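Local structure of purine nucleoside phosphorylase (Schistosoma mansoni, 5KO5) at residues S35-L40 with K268-L273; L87-Y90 with S94-E97; I138-L143 with N209-L214. The protein probably catalyses the reversible phosphorolysis of purine nucleosides to a free purine base and ribose 1-phosphate, and is caught here as a trimer with cytosine bound. All coordinates share one frame; numbering follows the deposited sequence.

Contact 1 (S35-L40 with K268-L273); sequences SGLGKL and KRADLL. With EDO (1,2-ethanediol), chain C.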
ATOM      1  N   SER A  35     -11.503 -20.013   7.046  1.00 26.24           N
ATOM      2  CA  SER A  35     -10.806 -21.289   7.140  0.54 31.25           C
ATOM      3  C   SER A  35     -11.276 -22.053   8.370  1.00 26.26           C
ATOM      4  O   SER A  35     -11.355 -21.495   9.470  1.00 24.94           O
ATOM      5  CB  SER A  35      -9.301 -21.048   7.215  0.54 38.75           C
ATOM      6  OG  SER A  35      -8.997 -20.071   8.197  0.54 37.73           O
ATOM      7  N   GLY A  36     -11.598 -23.329   8.177  1.00 25.00           N
ATOM      8  CA  GLY A  36     -12.140 -24.141   9.240  1.00 26.39           C
ATOM      9  C   GLY A  36     -13.590 -23.866   9.569  1.00 25.69           C
ATOM     10  O   GLY A  36     -14.135 -24.516  10.472  1.00 27.09           O
ATOM     11  N   LEU A  37     -14.233 -22.940   8.863  1.00 23.88           N
ATOM     12  CA  LEU A  37     -15.613 -22.542   9.125  1.00 23.32           C
ATOM     13  C   LEU A  37     -16.522 -22.887   7.952  1.00 23.07           C
ATOM     14  O   LEU A  37     -17.545 -22.235   7.737  1.00 25.38           O
ATOM     15  CB  LEU A  37     -15.696 -21.048   9.425  1.00 21.70           C
ATOM     16  CG  LEU A  37     -14.753 -20.543  10.511  1.00 22.42           C
ATOM     17  CD1 LEU A  37     -14.918 -19.038  10.671  1.00 23.68           C
ATOM     18  CD2 LEU A  37     -15.032 -21.268  11.815  1.00 26.19           C
ATOM     19  N   GLY A  38     -16.162 -23.903   7.178  1.00 24.06           N
ATOM     20  CA  GLY A  38     -16.868 -24.198   5.952  1.00 23.91           C
ATOM     21  C   GLY A  38     -17.852 -25.342   6.033  1.00 26.47           C
ATOM     22  O   GLY A  38     -18.381 -25.749   4.992  1.00 31.01           O
ATOM     23  N   LYS A  39     -18.139 -25.863   7.229  1.00 26.99           N
ATOM     24  CA  LYS A  39     -18.914 -27.096   7.303  1.00 35.37           C
ATOM     25  C   LYS A  39     -20.362 -26.900   6.865  1.00 31.42           C
ATOM     26  O   LYS A  39     -20.994 -27.856   6.409  1.00 34.98           O
ATOM     27  CB  LYS A  39     -18.813 -27.732   8.691  1.00 37.37           C
ATOM     28  N   LEU A  40     -20.899 -25.678   6.970  1.00 32.00           N
ATOM     29  CA  LEU A  40     -22.247 -25.426   6.460  1.00 35.82           C
ATOM     30  C   LEU A  40     -22.352 -25.774   4.982  1.00 34.34           C
ATOM     31  O   LEU A  40     -23.386 -26.277   4.526  1.00 35.36           O
ATOM     32  CB  LEU A  40     -22.647 -23.967   6.684  1.00 35.26           C
ATOM     33  CG  LEU A  40     -24.054 -23.578   6.208  1.00 34.94           C
ATOM     34  CD1 LEU A  40     -25.122 -24.399   6.925  1.00 41.65           C
ATOM     35  CD2 LEU A  40     -24.296 -22.093   6.408  1.00 36.35           C
ATOM     36  N   LYS A 268     -13.257 -25.053  17.520  1.00 18.99           N
ATOM     37  CA  LYS A 268     -14.013 -24.913  18.761  1.00 20.34           C
ATOM     38  C   LYS A 268     -15.350 -24.209  18.547  1.00 18.28           C
ATOM     39  O   LYS A 268     -16.320 -24.501  19.262  1.00 21.58           O
ATOM     40  CB  LYS A 268     -13.174 -24.143  19.781  1.00 25.47           C
ATOM     41  CG  LYS A 268     -13.883 -23.849  21.086  1.00 28.56           C
ATOM     42  CD  LYS A 268     -13.000 -23.016  21.993  1.00 36.07           C
ATOM     43  CE  LYS A 268     -13.768 -22.500  23.199  1.00 43.40           C
ATOM     44  NZ  LYS A 268     -12.860 -21.738  24.105  1.00 40.61           N
ATOM     45  N   ARG A 269     -15.423 -23.280  17.592  1.00 18.86           N
ATOM     46  CA  ARG A 269     -16.625 -22.489  17.365  1.00 19.42           C
ATOM     47  C   ARG A 269     -17.360 -22.863  16.086  1.00 17.98           C
ATOM     48  O   ARG A 269     -18.413 -22.276  15.801  1.00 21.52           O
ATOM     49  CB  ARG A 269     -16.280 -20.993  17.321  1.00 20.47           C
ATOM     50  CG  ARG A 269     -15.863 -20.404  18.647  1.00 20.76           C
ATOM     51  CD  ARG A 269     -17.037 -20.313  19.606  1.00 19.71           C
ATOM     52  NE  ARG A 269     -16.687 -19.529  20.783  1.00 23.05           N
ATOM     53  CZ  ARG A 269     -16.804 -19.957  22.031  1.00 23.59           C
ATOM     54  NH1 ARG A 269     -17.317 -21.158  22.286  1.00 27.86           N
ATOM     55  NH2 ARG A 269     -16.446 -19.168  23.035  1.00 26.26           N
ATOM     56  N   ALA A 270     -16.843 -23.819  15.310  1.00 21.11           N
ATOM     57  CA  ALA A 270     -17.389 -24.101  13.984  1.00 21.25           C
ATOM     58  C   ALA A 270     -18.862 -24.499  14.035  1.00 19.58           C
ATOM     59  O   ALA A 270     -19.665 -24.041  13.210  1.00 21.05           O
ATOM     60  CB  ALA A 270     -16.574 -25.206  13.309  1.00 21.74           C
ATOM     61  N   ASP A 271     -19.236 -25.353  14.988  1.00 21.58           N
ATOM     62  CA  ASP A 271     -20.605 -25.855  15.011  1.00 21.56           C
ATOM     63  C   ASP A 271     -21.587 -24.774  15.434  1.00 25.66           C
ATOM     64  O   ASP A 271     -22.695 -24.683  14.886  1.00 24.49           O
ATOM     65  CB  ASP A 271     -20.693 -27.096  15.894  1.00 24.81           C
ATOM     66  CG  ASP A 271     -19.934 -28.257  15.311  1.00 32.16           C
ATOM     67  OD1 ASP A 271     -20.460 -28.892  14.373  1.00 32.44           O
ATOM     68  OD2 ASP A 271     -18.813 -28.533  15.789  1.00 30.53           O
ATOM     69  N   LEU A 272     -21.198 -23.941  16.402  1.00 23.34           N
ATOM     70  CA  LEU A 272     -22.046 -22.822  16.800  1.00 23.07           C
ATOM     71  C   LEU A 272     -22.221 -21.836  15.655  1.00 21.43           C
ATOM     72  O   LEU A 272     -23.332 -21.354  15.403  1.00 23.20           O
ATOM     73  CB  LEU A 272     -21.444 -22.125  18.017  1.00 23.42           C
ATOM     74  CG  LEU A 272     -22.230 -20.926  18.560  1.00 23.43           C
ATOM     75  CD1 LEU A 272     -23.637 -21.337  18.990  1.00 25.22           C
ATOM     76  CD2 LEU A 272     -21.488 -20.257  19.701  1.00 26.44           C
ATOM     77  N   LEU A 273     -21.138 -21.538  14.934  1.00 19.91           N
ATOM     78  CA  LEU A 273     -21.233 -20.609  13.818  1.00 20.70           C
ATOM     79  C   LEU A 273     -22.105 -21.171  12.700  1.00 20.00           C
ATOM     80  O   LEU A 273     -22.868 -20.427  12.071  1.00 21.42           O
ATOM     81  CB  LEU A 273     -19.831 -20.284  13.318  1.00 18.92           C
ATOM     82  CG  LEU A 273     -19.733 -19.252  12.203  1.00 23.87           C
ATOM     83  CD1 LEU A 273     -20.272 -17.904  12.655  1.00 22.81           C
ATOM     84  CD2 LEU A 273     -18.285 -19.123  11.760  1.00 33.22           C
TER
HETATM   85  C1  EDO C 302      -9.522 -14.813   6.876  1.00 24.41           C
HETATM   86  O1  EDO C 302      -8.381 -14.329   6.158  1.00 35.32           O
HETATM   87  C2  EDO C 302      -9.993 -16.145   6.334  1.00 25.01           C
HETATM   88  O2  EDO C 302     -10.532 -16.899   7.417  1.00 24.14           O
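Leu37 meets Leu273 with its whole branched end, the two side chains crossing at about a right angle. Its CB already lies 4.0 Å from Leu273 CD2, and CG keeps the same spacing. With CG anti to the carbonyl carbon (chi1 -52°), the fork then opens over that one methyl: CD1 comes closest, 3.5 Å from Leu273 CD2, while CD2 stands 3.9 Å from Leu273 CD2 and also turns toward the helix backbone, 4.3 Å from Ala270 CA. The 35-40 loop follows strand 29-32 and carries the Ser-Gly-Leu-Gly sequence that, in related trimeric phosphorylases, forms part of the phosphate site; the contact sets it against the long C-terminal helix 259-283. Thr116 of strand 112-121 touches both leucines, and Phe131 of strand 131-139 also packs on Leu273. One turn before Leu273, Ala270 CB rests 3.8 Å from Gly36 O, a plain packing contact with the loop backbone. Ser35 N donates a fairly straight bond (159°), 3.3 Å long, to O2 of a 1,2-ethanediol, probably from the crystallisation liquor; the diol is also hydrogen-bonded to Leu118 N, a residue of the cytosine pocket.

Contact 2 (L87-Y90 with S94-E97); sequences LHMY and SNQE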
ATOM      1  N   LEU A  87     -10.679 -17.186  -2.299  1.00 18.59           N
ATOM      2  CA  LEU A  87      -9.543 -16.578  -2.978  1.00 16.24           C
ATOM      3  C   LEU A  87      -9.031 -15.430  -2.120  1.00 15.34           C
ATOM      4  O   LEU A  87      -9.761 -14.467  -1.870  1.00 16.58           O
ATOM      5  CB  LEU A  87      -9.959 -16.063  -4.351  1.00 16.59           C
ATOM      6  CG  LEU A  87     -10.668 -17.083  -5.240  1.00 25.05           C
ATOM      7  CD1 LEU A  87     -11.141 -16.389  -6.506  1.00 28.08           C
ATOM      8  CD2 LEU A  87      -9.743 -18.230  -5.560  1.00 26.50           C
ATOM      9  N   HIS A  88      -7.773 -15.514  -1.687  1.00 13.50           N
ATOM     10  CA  HIS A  88      -7.162 -14.495  -0.836  1.00 13.28           C
ATOM     11  C   HIS A  88      -6.117 -13.705  -1.610  1.00 12.65           C
ATOM     12  O   HIS A  88      -5.328 -14.272  -2.372  1.00 13.25           O
ATOM     13  CB  HIS A  88      -6.459 -15.148   0.348  1.00 15.19           C
ATOM     14  CG  HIS A  88      -7.387 -15.740   1.361  1.00 22.26           C
ATOM     15  ND1 HIS A  88      -7.689 -17.086   1.402  1.00 24.10           N
ATOM     16  CD2 HIS A  88      -8.035 -15.176   2.405  1.00 25.97           C
ATOM     17  CE1 HIS A  88      -8.511 -17.318   2.411  1.00 26.35           C
ATOM     18  NE2 HIS A  88      -8.737 -16.176   3.037  1.00 26.93           N
ATOM     19  N   MET A  89      -6.082 -12.390  -1.383  1.00 12.33           N
ATOM     20  CA  MET A  89      -5.192 -11.549  -2.176  1.00 12.07           C
ATOM     21  C   MET A  89      -3.722 -11.781  -1.841  1.00 12.25           C
ATOM     22  O   MET A  89      -2.868 -11.578  -2.712  1.00 12.26           O
ATOM     23  CB  MET A  89      -5.635 -10.081  -2.110  1.00 12.03           C
ATOM     24  CG  MET A  89      -7.070  -9.937  -2.648  1.00 12.20           C
ATOM     25  SD  MET A  89      -7.514  -8.318  -3.302  1.00 13.26           S
ATOM     26  CE  MET A  89      -6.462  -8.224  -4.742  1.00 13.99           C
ATOM     27  N   TYR A  90      -3.410 -12.262  -0.637  1.00 12.55           N
ATOM     28  CA  TYR A  90      -2.011 -12.567  -0.334  1.00 12.79           C
ATOM     29  C   TYR A  90      -1.473 -13.709  -1.180  1.00 13.06           C
ATOM     30  O   TYR A  90      -0.255 -13.905  -1.202  1.00 13.33           O
ATOM     31  CB  TYR A  90      -1.781 -12.842   1.164  1.00 13.26           C
ATOM     32  CG  TYR A  90      -2.650 -13.937   1.738  1.00 13.76           C
ATOM     33  CD1 TYR A  90      -2.453 -15.271   1.393  1.00 14.24           C
ATOM     34  CD2 TYR A  90      -3.669 -13.637   2.626  1.00 14.16           C
ATOM     35  CE1 TYR A  90      -3.265 -16.271   1.903  1.00 15.23           C
ATOM     36  CE2 TYR A  90      -4.481 -14.629   3.140  1.00 14.76           C
ATOM     37  CZ  TYR A  90      -4.270 -15.942   2.779  1.00 15.23           C
ATOM     38  OH  TYR A  90      -5.096 -16.913   3.287  1.00 16.55           O
ATOM     39  N   SER A  94      -5.235 -11.431  -8.794  1.00 12.94           N
ATOM     40  CA  SER A  94      -5.436 -10.063  -9.233  1.00 13.10           C
ATOM     41  C   SER A  94      -6.817  -9.562  -8.822  1.00 13.67           C
ATOM     42  O   SER A  94      -7.715 -10.323  -8.438  1.00 12.57           O
ATOM     43  CB  SER A  94      -5.306  -9.976 -10.747  1.00 17.13           C
ATOM     44  OG  SER A  94      -6.450 -10.534 -11.365  1.00 15.92           O
ATOM     45  N   ASN A  95      -6.974  -8.242  -8.926  1.00 14.84           N
ATOM     46  CA  ASN A  95      -8.277  -7.613  -8.717  1.00 13.01           C
ATOM     47  C   ASN A  95      -9.347  -8.269  -9.573  1.00 13.69           C
ATOM     48  O   ASN A  95     -10.486  -8.465  -9.124  1.00 14.41           O
ATOM     49  CB  ASN A  95      -8.185  -6.133  -9.090  1.00 13.51           C
ATOM     50  CG  ASN A  95      -7.444  -5.328  -8.064  1.00 14.98           C
ATOM     51  OD1 ASN A  95      -7.071  -5.852  -7.010  1.00 15.66           O
ATOM     52  ND2 ASN A  95      -7.231  -4.040  -8.347  1.00 15.28           N
ATOM     53  N   GLN A  96      -9.004  -8.608 -10.816  1.00 13.20           N
ATOM     54  CA  GLN A  96      -9.989  -9.217 -11.703  1.00 13.95           C
ATOM     55  C   GLN A  96     -10.398 -10.601 -11.220  1.00 13.88           C
ATOM     56  O   GLN A  96     -11.568 -10.992 -11.352  1.00 14.89           O
ATOM     57  CB  GLN A  96      -9.436  -9.308 -13.127  1.00 15.96           C
ATOM     58  CG  GLN A  96      -8.931  -7.992 -13.708  1.00 17.66           C
ATOM     59  CD  GLN A  96      -9.934  -6.875 -13.597  1.00 20.65           C
ATOM     60  OE1 GLN A  96     -11.132  -7.060 -13.817  1.00 19.83           O
ATOM     61  NE2 GLN A  96      -9.441  -5.686 -13.260  1.00 28.76           N
ATOM     62  N   GLU A  97      -9.439 -11.366 -10.691  1.00 12.91           N
ATOM     63  CA  GLU A  97      -9.724 -12.721 -10.237  1.00 12.93           C
ATOM     64  C   GLU A  97     -10.582 -12.717  -8.984  1.00 12.87           C
ATOM     65  O   GLU A  97     -11.452 -13.575  -8.823  1.00 15.09           O
ATOM     66  CB  GLU A  97      -8.410 -13.470 -10.004  1.00 14.38           C
ATOM     67  CG  GLU A  97      -7.685 -13.821 -11.308  1.00 15.26           C
ATOM     68  CD  GLU A  97      -6.285 -14.384 -11.087  1.00 18.23           C
ATOM     69  OE1 GLU A  97      -5.467 -13.798 -10.342  1.00 16.14           O
ATOM     70  OE2 GLU A  97      -5.986 -15.438 -11.681  1.00 22.52           O
TER
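Ser94 meets Met89 through its backbone, its C lying 4.3 Å from Met89 CE. The Ser94 CB points away from the 87-90 loop, and the hydroxyl serves its own helix instead: as N-cap, Ser94 OG accepts from Glu97 N at 3.2 Å. The bond is returned by Ser94 N, which donates to Glu97 OE1 at 2.8 Å along a nearly straight path (168°); Glu97 OE1 accepts through its anti lone pair. Together they make a capping box that fixes the first turn and holds one oxygen of Glu97 against the backbone. The negative carboxylate at this helix start is probably favoured by the helix dipole. Asn95 follows with the closest approach across the contact, its OD1 3.3 Å from Met89 CE. The thioether chain bends at chi3 (67°), turning the methyl toward the amide oxygen, and the two side chains meet at a slant. The other end of that amide is tied down, ND2 donating to Val150 O. Gln96 turns off the contact, its OE1 accepting from Ala7 N near the N-terminus. Glu97 closes the segment with its carbonyl oxygen, against which Leu87 CD1 rests at 3.7 Å. No hydrogen bond joins the two segments; they meet by van der Waals packing, and the capping box lies wholly within 94-97. The 87-90 loop comes off strand 78-84 and folds back on helix 95-108, where Leu87 reaches Ile98 and Pro101 and Met89 also touches Ile98; the loop also meets the second subunit, Met89 packing on Leu145 and Tyr90 edge-to-face on Phe161 of that chain.

Contact 3 (I138-L143 with N209-L214); sequences INFPGL and NMLLKL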
ATOM      1  N   ILE A 138     -11.002  -0.451   7.861  1.00 11.96           N
ATOM      2  CA  ILE A 138      -9.864   0.359   7.433  1.00 13.20           C
ATOM      3  C   ILE A 138      -9.094  -0.472   6.420  1.00 12.58           C
ATOM      4  O   ILE A 138      -8.521  -1.515   6.758  1.00 12.33           O
ATOM      5  CB  ILE A 138      -8.974   0.797   8.597  1.00 14.86           C
ATOM      6  CG1 ILE A 138      -9.804   1.662   9.555  1.00 18.66           C
ATOM      7  CG2 ILE A 138      -7.767   1.577   8.060  1.00 16.55           C
ATOM      8  CD1 ILE A 138      -9.060   2.159  10.760  1.00 23.61           C
ATOM      9  N   ASN A 139      -9.117  -0.035   5.173  1.00 11.30           N
ATOM     10  CA  ASN A 139      -8.631  -0.817   4.033  1.00 10.05           C
ATOM     11  C   ASN A 139      -7.238  -0.310   3.691  1.00 11.60           C
ATOM     12  O   ASN A 139      -7.078   0.547   2.826  1.00 10.99           O
ATOM     13  CB  ASN A 139      -9.612  -0.564   2.893  1.00 10.77           C
ATOM     14  CG  ASN A 139      -9.289  -1.304   1.617  1.00 10.73           C
ATOM     15  OD1 ASN A 139      -8.388  -2.144   1.543  1.00 11.66           O
ATOM     16  ND2 ASN A 139     -10.058  -0.985   0.569  1.00 10.71           N
ATOM     17  N   PHE A 140      -6.218  -0.848   4.364  1.00 10.29           N
ATOM     18  CA  PHE A 140      -4.862  -0.398   4.070  1.00 11.26           C
ATOM     19  C   PHE A 140      -4.476  -0.625   2.617  1.00 11.06           C
ATOM     20  O   PHE A 140      -3.896   0.297   2.015  1.00 10.85           O
ATOM     21  CB  PHE A 140      -3.865  -0.992   5.070  1.00 11.15           C
ATOM     22  CG  PHE A 140      -3.995  -0.406   6.453  1.00 11.16           C
ATOM     23  CD1 PHE A 140      -3.466   0.849   6.737  1.00 14.09           C
ATOM     24  CD2 PHE A 140      -4.681  -1.082   7.449  1.00 11.82           C
ATOM     25  CE1 PHE A 140      -3.598   1.399   8.005  1.00 16.29           C
ATOM     26  CE2 PHE A 140      -4.814  -0.538   8.710  1.00 14.46           C
ATOM     27  CZ  PHE A 140      -4.265   0.701   8.990  1.00 15.52           C
ATOM     28  N   PRO A 141      -4.766  -1.772   1.993  1.00  9.47           N
ATOM     29  CA  PRO A 141      -4.494  -1.888   0.552  1.00  9.65           C
ATOM     30  C   PRO A 141      -5.196  -0.814  -0.262  1.00  9.29           C
ATOM     31  O   PRO A 141      -4.591  -0.247  -1.184  1.00 10.76           O
ATOM     32  CB  PRO A 141      -4.978  -3.313   0.219  1.00 10.70           C
ATOM     33  CG  PRO A 141      -4.764  -4.070   1.541  1.00 10.45           C
ATOM     34  CD  PRO A 141      -5.250  -3.054   2.558  1.00 10.24           C
ATOM     35  N   GLY A 142      -6.454  -0.502   0.054  1.00  9.13           N
ATOM     36  CA  GLY A 142      -7.167   0.519  -0.703  1.00 10.51           C
ATOM     37  C   GLY A 142      -6.514   1.884  -0.589  1.00 10.46           C
ATOM     38  O   GLY A 142      -6.324   2.585  -1.586  1.00 11.52           O
ATOM     39  N   LEU A 143      -6.171   2.290   0.631  1.00 10.58           N
ATOM     40  CA  LEU A 143      -5.469   3.558   0.777  1.00 10.66           C
ATOM     41  C   LEU A 143      -4.174   3.547  -0.017  1.00  9.99           C
ATOM     42  O   LEU A 143      -3.782   4.570  -0.598  1.00 11.81           O
ATOM     43  CB  LEU A 143      -5.189   3.835   2.254  1.00 11.68           C
ATOM     44  CG  LEU A 143      -6.417   4.024   3.154  1.00 12.68           C
ATOM     45  CD1 LEU A 143      -5.958   4.167   4.582  1.00 14.28           C
ATOM     46  CD2 LEU A 143      -7.207   5.257   2.742  1.00 16.30           C
ATOM     47  N   ASN A 209      -0.141  -2.641  17.840  1.00 15.75           N
ATOM     48  CA  ASN A 209      -0.212  -1.467  18.707  1.00 17.31           C
ATOM     49  C   ASN A 209      -0.637  -0.229  17.933  1.00 17.15           C
ATOM     50  O   ASN A 209      -1.396   0.601  18.442  1.00 18.44           O
ATOM     51  CB  ASN A 209       1.119  -1.248  19.421  1.00 21.62           C
ATOM     52  CG  ASN A 209       1.061  -1.693  20.863  1.00 52.59           C
ATOM     53  OD1 ASN A 209       1.466  -2.803  21.203  1.00 67.14           O
ATOM     54  ND2 ASN A 209       0.509  -0.837  21.717  1.00 56.66           N
ATOM     55  N   MET A 210      -0.175  -0.096  16.689  1.00 16.26           N
ATOM     56  CA  MET A 210      -0.628   1.006  15.855  1.00 16.38           C
ATOM     57  C   MET A 210      -2.127   0.912  15.597  1.00 17.37           C
ATOM     58  O   MET A 210      -2.849   1.912  15.700  1.00 19.04           O
ATOM     59  CB  MET A 210       0.137   1.001  14.537  1.00 16.52           C
ATOM     60  CG  MET A 210      -0.338   2.080  13.595  1.00 19.68           C
ATOM     61  SD  MET A 210       0.482   2.013  12.000  1.00 21.29           S
ATOM     62  CE  MET A 210      -0.216   0.533  11.322  1.00 26.34           C
ATOM     63  N   LEU A 211      -2.613  -0.292  15.278  1.00 16.37           N
ATOM     64  CA  LEU A 211      -4.038  -0.463  14.987  1.00 18.19           C
ATOM     65  C   LEU A 211      -4.894  -0.112  16.190  1.00 25.47           C
ATOM     66  O   LEU A 211      -5.994   0.440  16.047  1.00 23.74           O
ATOM     67  CB  LEU A 211      -4.307  -1.902  14.561  1.00 17.90           C
ATOM     68  CG  LEU A 211      -3.620  -2.289  13.258  1.00 18.29           C
ATOM     69  CD1 LEU A 211      -3.942  -3.730  12.893  1.00 19.74           C
ATOM     70  CD2 LEU A 211      -4.005  -1.330  12.121  1.00 23.95           C
ATOM     71  N   LEU A 212      -4.413  -0.436  17.384  1.00 18.86           N
ATOM     72  CA  LEU A 212      -5.101  -0.012  18.595  1.00 25.17           C
ATOM     73  C   LEU A 212      -5.257   1.506  18.626  1.00 26.80           C
ATOM     74  O   LEU A 212      -6.356   2.024  18.854  1.00 32.39           O
ATOM     75  CB  LEU A 212      -4.335  -0.513  19.813  1.00 21.18           C
ATOM     76  CG  LEU A 212      -4.911  -0.053  21.142  1.00 28.98           C
ATOM     77  CD1 LEU A 212      -6.404  -0.309  21.125  1.00 37.57           C
ATOM     78  CD2 LEU A 212      -4.236  -0.799  22.270  1.00 27.33           C
ATOM     79  N   LYS A 213      -4.166   2.235  18.374  1.00 21.74           N
ATOM     80  CA  LYS A 213      -4.229   3.696  18.389  1.00 24.64           C
ATOM     81  C   LYS A 213      -5.158   4.240  17.311  1.00 25.65           C
ATOM     82  O   LYS A 213      -5.701   5.341  17.462  1.00 37.09           O
ATOM     83  CB  LYS A 213      -2.825   4.272  18.201  1.00 27.03           C
ATOM     84  CG  LYS A 213      -1.891   3.938  19.343  1.00 26.76           C
ATOM     85  CD  LYS A 213      -0.449   4.296  19.047  1.00 31.83           C
ATOM     86  CE  LYS A 213       0.427   3.865  20.209  1.00 37.34           C
ATOM     87  NZ  LYS A 213       1.852   3.770  19.833  1.00 37.45           N
ATOM     88  N   LEU A 214      -5.357   3.499  16.229  1.00 25.54           N
ATOM     89  CA  LEU A 214      -6.136   3.967  15.090  1.00 24.24           C
ATOM     90  C   LEU A 214      -7.606   3.564  15.157  1.00 35.89           C
ATOM     91  O   LEU A 214      -8.321   3.729  14.161  1.00 36.57           O
ATOM     92  CB  LEU A 214      -5.508   3.497  13.781  1.00 29.32           C
ATOM     93  CG  LEU A 214      -4.131   4.107  13.566  1.00 29.71           C
ATOM     94  CD1 LEU A 214      -3.574   3.700  12.221  1.00 35.25           C
ATOM     95  CD2 LEU A 214      -4.234   5.622  13.695  1.00 34.33           C
TER
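Phe140 and Leu211 are brought together by matching first torsions, each CG lying anti to its carbonyl carbon and beside its own N (chi1 -71° and -64°), which sends the ring out from the start of helix 140-143 and the isobutyl group from helix 205-213 toward one another. Leu211 CD2 approaches one corner of the ring obliquely, 3.6 Å from Phe140 CE2 and 3.7 Å from Phe140 CZ. Leu214, just past the end of its helix, comes in at the ring edge near its plane, with CD1 4.5 Å from Phe140 CZ. One face of the ring is backed from its own segment by Ile138 CG2, set toward the rim. The other branch of Ile138, drawn out straight, ends with CD1 3.8 Å from Leu214 O. Asn139, next in sequence, is the N-cap of helix 140-143: its OD1 accepts from Gly142 N at 2.9 Å, with the donor well above the carbonyl plane. The contact joins the passage from strand 131-139 into helix 140-143 to the C-terminal end of helix 205-213, and it lies at the trimer interface. Met210 of the third subunit packs on Ile138, Phe140 and Leu214; Leu214 also meets Leu214 of the second subunit. Nothing polar passes directly between the two segments: apart from one carbonyl oxygen touched by a methyl, the contact is apolar packing, consistent with a buried hydrophobic patch, and the polar bond nearby, Asn139 N to Glu207 OE2 of the third subunit, runs between chains.

Overall arrangement
Along the chain, contact 1 brackets the other two: its segments start near the beginning and end in the C-terminal helix 259-283, while contacts 2 and 3 follow one another in between. All three adjoin strands of one mixed sheet. Contact 1 lies against strands 112-121 and 131-139, contact 2 follows strand 78-84, and contact 3 starts at the end of strand 131-139. Centres of contacts 1 and 2 are 24 Å apart, of 1 and 3 27 Å, and of 2 and 3 20 Å. Each has a side chain about 9 to 12 Å from the bound cytosine; contacts 2 and 3 meet the second subunit, and contact 3 the third as well, joining these surroundings to the trimer interface.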